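Local coordinates for protein blood group a-and b-cleaving endo-beta-galactosidase (Streptococcus pneumoniae, PDB 2YGL) that probably binds blood group carbohydrate antigens through two tandem CBM51 modules of a family 98 glycoside hydrolase that cleaves the A and B antigens, at residues Q175-P179 with D180-K184; V269-D272 with R273-H277; L230-G234 with K235-F239. All blocks are in the same frame, centred on the assembly; numbering follows the deposited sequence.

Contact 1: residues Q175-P179 with D180-K184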
# COMPACT_ATOMS: atom_id res chain seq x y z
N GLN A 175 -4.35 3.89 3.52
CA GLN A 175 -3.27 4.64 4.16
C GLN A 175 -2.89 3.99 5.48
O GLN A 175 -3.65 3.18 6.02
CB GLN A 175 -3.69 6.10 4.38
CG GLN A 175 -4.00 6.89 3.11
CD GLN A 175 -2.76 7.31 2.35
OE1 GLN A 175 -2.43 6.74 1.30
NE2 GLN A 175 -2.06 8.31 2.87
N THR A 176 -1.71 4.33 6.00
CA THR A 176 -1.27 3.90 7.32
C THR A 176 -2.35 4.25 8.35
O THR A 176 -2.83 5.38 8.40
CB THR A 176 0.08 4.54 7.71
OG1 THR A 176 1.03 4.31 6.67
CG2 THR A 176 0.61 3.97 9.02
N ILE A 177 -2.75 3.26 9.15
CA ILE A 177 -3.84 3.43 10.12
C ILE A 177 -3.44 4.38 11.25
O ILE A 177 -2.41 4.18 11.90
CB ILE A 177 -4.31 2.07 10.71
CG1 ILE A 177 -4.55 1.02 9.60
CG2 ILE A 177 -5.56 2.26 11.59
CD1 ILE A 177 -5.64 1.36 8.59
N THR A 178 -4.25 5.41 11.44
CA THR A 178 -4.09 6.35 12.55
C THR A 178 -5.47 6.62 13.17
O THR A 178 -6.49 6.36 12.53
CB THR A 178 -3.48 7.70 12.09
OG1 THR A 178 -4.40 8.38 11.23
CG2 THR A 178 -2.15 7.50 11.37
N PRO A 179 -5.51 7.14 14.41
CA PRO A 179 -6.79 7.58 14.95
C PRO A 179 -7.50 8.58 14.03
O PRO A 179 -8.70 8.44 13.79
CB PRO A 179 -6.40 8.24 16.28
CG PRO A 179 -5.21 7.47 16.71
CD PRO A 179 -4.45 7.14 15.45
N ASP A 180 -6.74 9.54 13.49
CA ASP A 180 -7.26 10.50 12.51
C ASP A 180 -7.95 9.84 11.32
O ASP A 180 -9.04 10.26 10.92
CB ASP A 180 -6.14 11.42 12.00
CG ASP A 180 -5.89 12.60 12.92
OD1 ASP A 180 -6.80 12.98 13.69
OD2 ASP A 180 -4.78 13.17 12.86
N LEU A 181 -7.31 8.82 10.76
CA LEU A 181 -7.84 8.10 9.60
C LEU A 181 -9.16 7.40 9.93
O LEU A 181 -10.11 7.45 9.14
CB LEU A 181 -6.81 7.11 9.05
CG LEU A 181 -7.25 6.18 7.90
CD1 LEU A 181 -7.62 6.96 6.64
CD2 LEU A 181 -6.17 5.16 7.60
N LEU A 182 -9.21 6.75 11.09
CA LEU A 182 -10.43 6.07 11.53
C LEU A 182 -11.54 7.06 11.90
O LEU A 182 -12.72 6.74 11.79
CB LEU A 182 -10.15 5.09 12.68
CG LEU A 182 -9.16 3.94 12.42
CD1 LEU A 182 -9.13 2.96 13.58
CD2 LEU A 182 -9.47 3.21 11.11
N ASN A 183 -11.14 8.27 12.31
CA ASN A 183 -12.08 9.35 12.60
C ASN A 183 -12.64 10.03 11.35
O ASN A 183 -13.79 10.48 11.35
CB ASN A 183 -11.43 10.39 13.52
CG ASN A 183 -11.33 9.93 14.97
OD1 ASN A 183 -10.40 10.29 15.69
ND2 ASN A 183 -12.30 9.13 15.39
N LYS A 184 -11.83 10.11 10.30
CA LYS A 184 -12.28 10.67 9.02
C LYS A 184 -13.11 9.65 8.25
O LYS A 184 -14.15 9.98 7.67
CB LYS A 184 -11.10 11.13 8.17
CG LYS A 184 -11.50 11.87 6.89
CD LYS A 184 -10.51 11.67 5.76
CE LYS A 184 -9.30 12.60 5.89
NZ LYS A 184 -8.37 12.42 4.74
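Thr178 caps the short helix 179-184 through its side chain: it stands at the N-cap position, and its OG1 accepts from Leu181 N at 3.0 Å. The N-H...O angle of 156° supports a true capping bond. With chi1 at 67°, OG1 lies between the backbone N and the carbonyl carbon of Thr178, which sets it over the first helical turn, where backbone N-H groups still lack a carbonyl of their own helix.

Backbone bonds continue the pattern one and two residues on. Leu182 N donates to Thr178 O at 3.1 Å, and Asn183 N reaches Pro179 O at 2.9 Å. Proline is well suited to the first helical position after the cap, since it has no N-H that would need an acceptor there.

Apolar contact brackets the cap. Ile177, just before it, meets Leu182, four residues beyond it, with CG2 of the former 4.1 Å from CD2 of the latter. This pairing has the spacing of a hydrophobic staple. CD1 of the same isoleucine crosses Leu181 obliquely, 4.0 Å from its CD2, so its two branches serve two leucines.

The loop and helix follow strand 160-171 of the first module and pack against the second: Ile177 also touches Arg264 and Ile266 of strand 262-271, while Pro179 and Leu182 lie on Tyr268.

Leu181 extends its chain back along the incoming loop, CG anti to the backbone N at chi1 175°, and this brings CD2 to 3.4 Å from Thr176 O and 3.6 Å from Gln175 O.

Contact 2: residues V269-D272 with R273-H277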
# COMPACT_ATOMS: atom_id res chain seq x y z
N VAL A 269 -7.85 -0.60 20.62
CA VAL A 269 -8.43 -1.30 21.77
C VAL A 269 -7.74 -0.87 23.06
O VAL A 269 -6.51 -0.89 23.16
CB VAL A 269 -8.34 -2.85 21.63
CG1 VAL A 269 -9.02 -3.55 22.80
CG2 VAL A 269 -8.95 -3.32 20.32
N GLY A 270 -8.54 -0.48 24.05
CA GLY A 270 -8.04 -0.15 25.38
C GLY A 270 -9.16 0.16 26.35
O GLY A 270 -10.34 -0.07 26.05
N ILE A 271 -8.80 0.69 27.52
CA ILE A 271 -9.77 1.04 28.55
C ILE A 271 -10.14 2.52 28.42
O ILE A 271 -9.26 3.39 28.37
CB ILE A 271 -9.21 0.73 29.96
CG1 ILE A 271 -8.96 -0.78 30.10
CG2 ILE A 271 -10.17 1.21 31.04
CD1 ILE A 271 -7.82 -1.13 31.02
N ASP A 272 -11.44 2.80 28.37
CA ASP A 272 -11.92 4.17 28.22
C ASP A 272 -11.46 5.04 29.38
O ASP A 272 -11.44 4.59 30.53
CB ASP A 272 -13.44 4.22 28.08
CG ASP A 272 -13.93 5.56 27.53
OD1 ASP A 272 -14.15 6.49 28.33
OD2 ASP A 272 -14.09 5.68 26.30
N ARG A 273 -11.10 6.28 29.07
CA ARG A 273 -10.56 7.22 30.06
C ARG A 273 -11.54 7.52 31.20
O ARG A 273 -11.12 7.93 32.29
CB ARG A 273 -10.11 8.52 29.38
CG ARG A 273 -9.09 8.34 28.24
CD ARG A 273 -7.84 7.57 28.68
NE ARG A 273 -7.04 8.30 29.66
CZ ARG A 273 -6.15 7.75 30.49
NH1 ARG A 273 -5.93 6.44 30.47
NH2 ARG A 273 -5.48 8.52 31.33
N SER A 274 -12.83 7.31 30.96
CA SER A 274 -13.88 7.59 31.94
C SER A 274 -14.04 6.49 32.98
O SER A 274 -14.80 6.65 33.94
CB SER A 274 -15.21 7.83 31.22
OG SER A 274 -15.69 6.63 30.61
N ALA A 275 -13.34 5.38 32.79
CA ALA A 275 -13.46 4.22 33.68
C ALA A 275 -12.95 4.50 35.09
O ALA A 275 -12.04 5.31 35.28
CB ALA A 275 -12.73 3.02 33.09
N ASN A 276 -13.56 3.84 36.06
CA ASN A 276 -13.06 3.82 37.42
C ASN A 276 -11.74 3.06 37.47
O ASN A 276 -11.66 1.91 37.03
CB ASN A 276 -14.07 3.17 38.37
CG ASN A 276 -15.28 4.04 38.63
OD1 ASN A 276 -16.41 3.56 38.66
ND2 ASN A 276 -15.06 5.34 38.82
N HIS A 277 -10.70 3.71 37.99
CA HIS A 277 -9.38 3.10 38.08
C HIS A 277 -8.70 3.43 39.40
O HIS A 277 -8.78 4.56 39.89
CB HIS A 277 -8.50 3.53 36.90
CG HIS A 277 -8.12 4.98 36.93
ND1 HIS A 277 -8.96 5.98 36.49
CD2 HIS A 277 -6.99 5.60 37.35
CE1 HIS A 277 -8.36 7.15 36.63
NE2 HIS A 277 -7.16 6.94 37.15
O HOH W 1 -6.85 4.30 28.91
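Asp272 OD1 is gripped twice by Ser274. The hydroxyl OG donates to it at 2.8 Å, and the backbone N of the same serine donates at 3.1 Å with an N-H...O angle of 163°. The two donors come from opposite faces of the carboxylate plane: OG stands 36° out of it, whereas N approaches on the anti side with a smaller tilt. Two bonds from opposite faces limit rotation of the carboxylate. With chi1 at 68°, Ser274 OG lies between its own backbone N and carbonyl carbon, which puts it within bonding distance of OD1.

The other oxygen, OD2, accepts from Lys229 N, so the carboxylate also ties the turn to strand 228-232.

The bond from Ser274 N two residues back to an aspartate side chain makes an Asx turn, and it is superposed on a type I beta turn from Asp272 to Ala275. The beta turn is closed by Ala275 N donating to Asp272 O at 3.1 Å, from well above the carbonyl plane. Together they redirect the chain where strand 262-271 of the second module's beta sandwich runs out into a loop.

Apolar contact backs the turn: Ile271 CG2 meets Ala275 CB at 3.7 Å, methyl against methyl. On the arginine side a water bridges the segments, donating to Ile271 O at 2.6 Å and accepting from Arg273 NH1 at 2.8 Å in the plane of the guanidinium group. Arg273 curls to reach it, bent at chi2 and chi3, while its NE is engaged in a salt bridge with Glu236 OE2. Further along, the ring of His277 stacks on Tyr310.

Contact 3: residues L230-G234 with K235-F239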
# COMPACT_ATOMS: atom_id res chain seq x y z
N LEU A 230 -9.41 7.29 24.39
CA LEU A 230 -8.32 6.38 24.68
C LEU A 230 -6.97 7.10 24.78
O LEU A 230 -6.83 8.23 24.33
CB LEU A 230 -8.24 5.29 23.60
CG LEU A 230 -9.28 4.17 23.66
CD1 LEU A 230 -9.30 3.38 22.36
CD2 LEU A 230 -8.99 3.27 24.84
N LEU A 231 -5.99 6.43 25.39
CA LEU A 231 -4.61 6.88 25.35
C LEU A 231 -3.95 6.33 24.09
O LEU A 231 -3.87 5.12 23.90
CB LEU A 231 -3.82 6.41 26.57
CG LEU A 231 -3.73 7.26 27.84
CD1 LEU A 231 -2.80 6.58 28.84
CD2 LEU A 231 -3.25 8.68 27.55
N ILE A 232 -3.51 7.24 23.22
CA ILE A 232 -2.73 6.87 22.05
C ILE A 232 -1.36 7.54 22.20
O ILE A 232 -1.27 8.77 22.23
CB ILE A 232 -3.40 7.32 20.72
CG1 ILE A 232 -4.88 6.90 20.65
CG2 ILE A 232 -2.60 6.81 19.51
CD1 ILE A 232 -5.14 5.40 20.49
N ASP A 233 -0.33 6.72 22.33
CA ASP A 233 1.05 7.18 22.57
C ASP A 233 1.14 8.19 23.72
O ASP A 233 1.75 9.25 23.59
CB ASP A 233 1.67 7.76 21.28
CG ASP A 233 1.86 6.71 20.19
OD1 ASP A 233 2.49 5.67 20.47
OD2 ASP A 233 1.39 6.94 19.06
N GLY A 234 0.49 7.85 24.84
CA GLY A 234 0.49 8.70 26.03
C GLY A 234 -0.34 9.97 25.91
O GLY A 234 -0.24 10.87 26.75
N LYS A 235 -1.18 10.06 24.87
CA LYS A 235 -2.01 11.23 24.64
C LYS A 235 -3.48 10.84 24.48
O LYS A 235 -3.80 9.91 23.74
CB LYS A 235 -1.53 11.98 23.39
CG LYS A 235 -1.74 13.49 23.43
CD LYS A 235 -0.67 14.19 24.28
CE LYS A 235 -0.44 15.63 23.82
NZ LYS A 235 -1.66 16.48 23.95
N GLU A 236 -4.37 11.55 25.17
CA GLU A 236 -5.80 11.27 25.11
C GLU A 236 -6.39 11.67 23.76
O GLU A 236 -6.20 12.80 23.30
CB GLU A 236 -6.55 11.96 26.25
CG GLU A 236 -6.30 11.34 27.63
CD GLU A 236 -7.30 11.80 28.69
OE1 GLU A 236 -7.86 12.91 28.56
OE2 GLU A 236 -7.51 11.05 29.66
N VAL A 237 -7.10 10.73 23.14
CA VAL A 237 -7.70 10.94 21.81
C VAL A 237 -9.13 10.41 21.79
O VAL A 237 -9.39 9.27 22.19
CB VAL A 237 -6.87 10.24 20.69
CG1 VAL A 237 -7.50 10.47 19.32
CG2 VAL A 237 -5.43 10.72 20.69
N GLU A 238 -10.06 11.25 21.33
CA GLU A 238 -11.46 10.86 21.18
C GLU A 238 -11.71 10.17 19.84
O GLU A 238 -11.09 10.52 18.83
CB GLU A 238 -12.38 12.07 21.29
CG GLU A 238 -12.54 12.61 22.70
CD GLU A 238 -13.60 13.68 22.79
OE1 GLU A 238 -13.53 14.66 22.02
OE2 GLU A 238 -14.51 13.54 23.64
N PHE A 239 -12.62 9.21 19.84
CA PHE A 239 -13.03 8.52 18.62
C PHE A 239 -14.48 8.83 18.30
O PHE A 239 -15.35 8.77 19.17
CB PHE A 239 -12.82 7.01 18.76
CG PHE A 239 -11.38 6.58 18.62
CD1 PHE A 239 -10.52 6.62 19.70
CD2 PHE A 239 -10.90 6.15 17.39
CE1 PHE A 239 -9.18 6.23 19.57
CE2 PHE A 239 -9.57 5.76 17.24
CZ PHE A 239 -8.71 5.79 18.34
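Ile232 and Val237 pack against each other in the tight part of a two-residue beta hairpin, strands 228-232 and 235-239 joined by a type I' turn from Ile232 to Lys235. Their side chains cross at about a right angle, with Ile232 CG1 3.9 Å from Val237 CG2. The isoleucine holds CG1 anti to the carbonyl carbon (chi1 -49°), and a bend at chi2 brings CD1 to the edge of the Phe239 ring, 4.2 Å from CZ. Leu230 reaches the same ring with CD1, 4.0 Å from CE1. Pro179 and Asn183 of helix 179-184 also touch Phe239, which places this apolar face of the hairpin against the helix.

The backbone pairing is close as well. Leu230 and Val237 exchange both bonds of an antiparallel hydrogen-bonded pair, the shorter being Val237 N to Leu230 O at 2.8 Å. Next to the turn, Ile232 N donates to Lys235 O at 2.7 Å, whereas the return bond from Lys235 N to Ile232 O bends to 144°, and its donor lies 62° out of the carbonyl plane. This is the bond that closes the type I' turn. Both turn residues, Asp233 and Gly234, have positive phi, as type I' requires, and Gly234 N donates to Ser313 OG, outside the hairpin.

The turn end is the looser, solvent-exposed side. Asp233 directs its carboxylate away from the partner strand, and the Lys235 chain, bent at chi2 and chi4, carries its amine clear of the other strand. On the face away from Ile232 and Val237, Leu231 and Glu236 form the non-hydrogen-bonded pair. Glu236 uses its carboxylate for Arg273, and its aliphatic part meets the leucine, with Glu236 CG 4.0 Å from Leu231 CD2.

Contact 3 is the bridge among the three. Its centre lies 13 Å from that of contact 1 and 11 Å from that of contact 2, whereas contacts 1 and 2 do not touch, their nearest atoms being about 8 Å apart. Toward contact 1, Pro179 CG packs 3.9 Å from Ile232 CG2. Toward contact 2 the join combines a salt bridge with packing: Arg273 NE and Glu236 OE2 pair at 2.8 Å, and Leu230 CD2 lies 3.5 Å from Gly270 C, the carbonyl carbon. The capped helix, hairpin and turn thus form one connected patch, with the helix lying against the second module. The calcium site, with Val102, Ala152, His155 and Asp159, belongs to the first module.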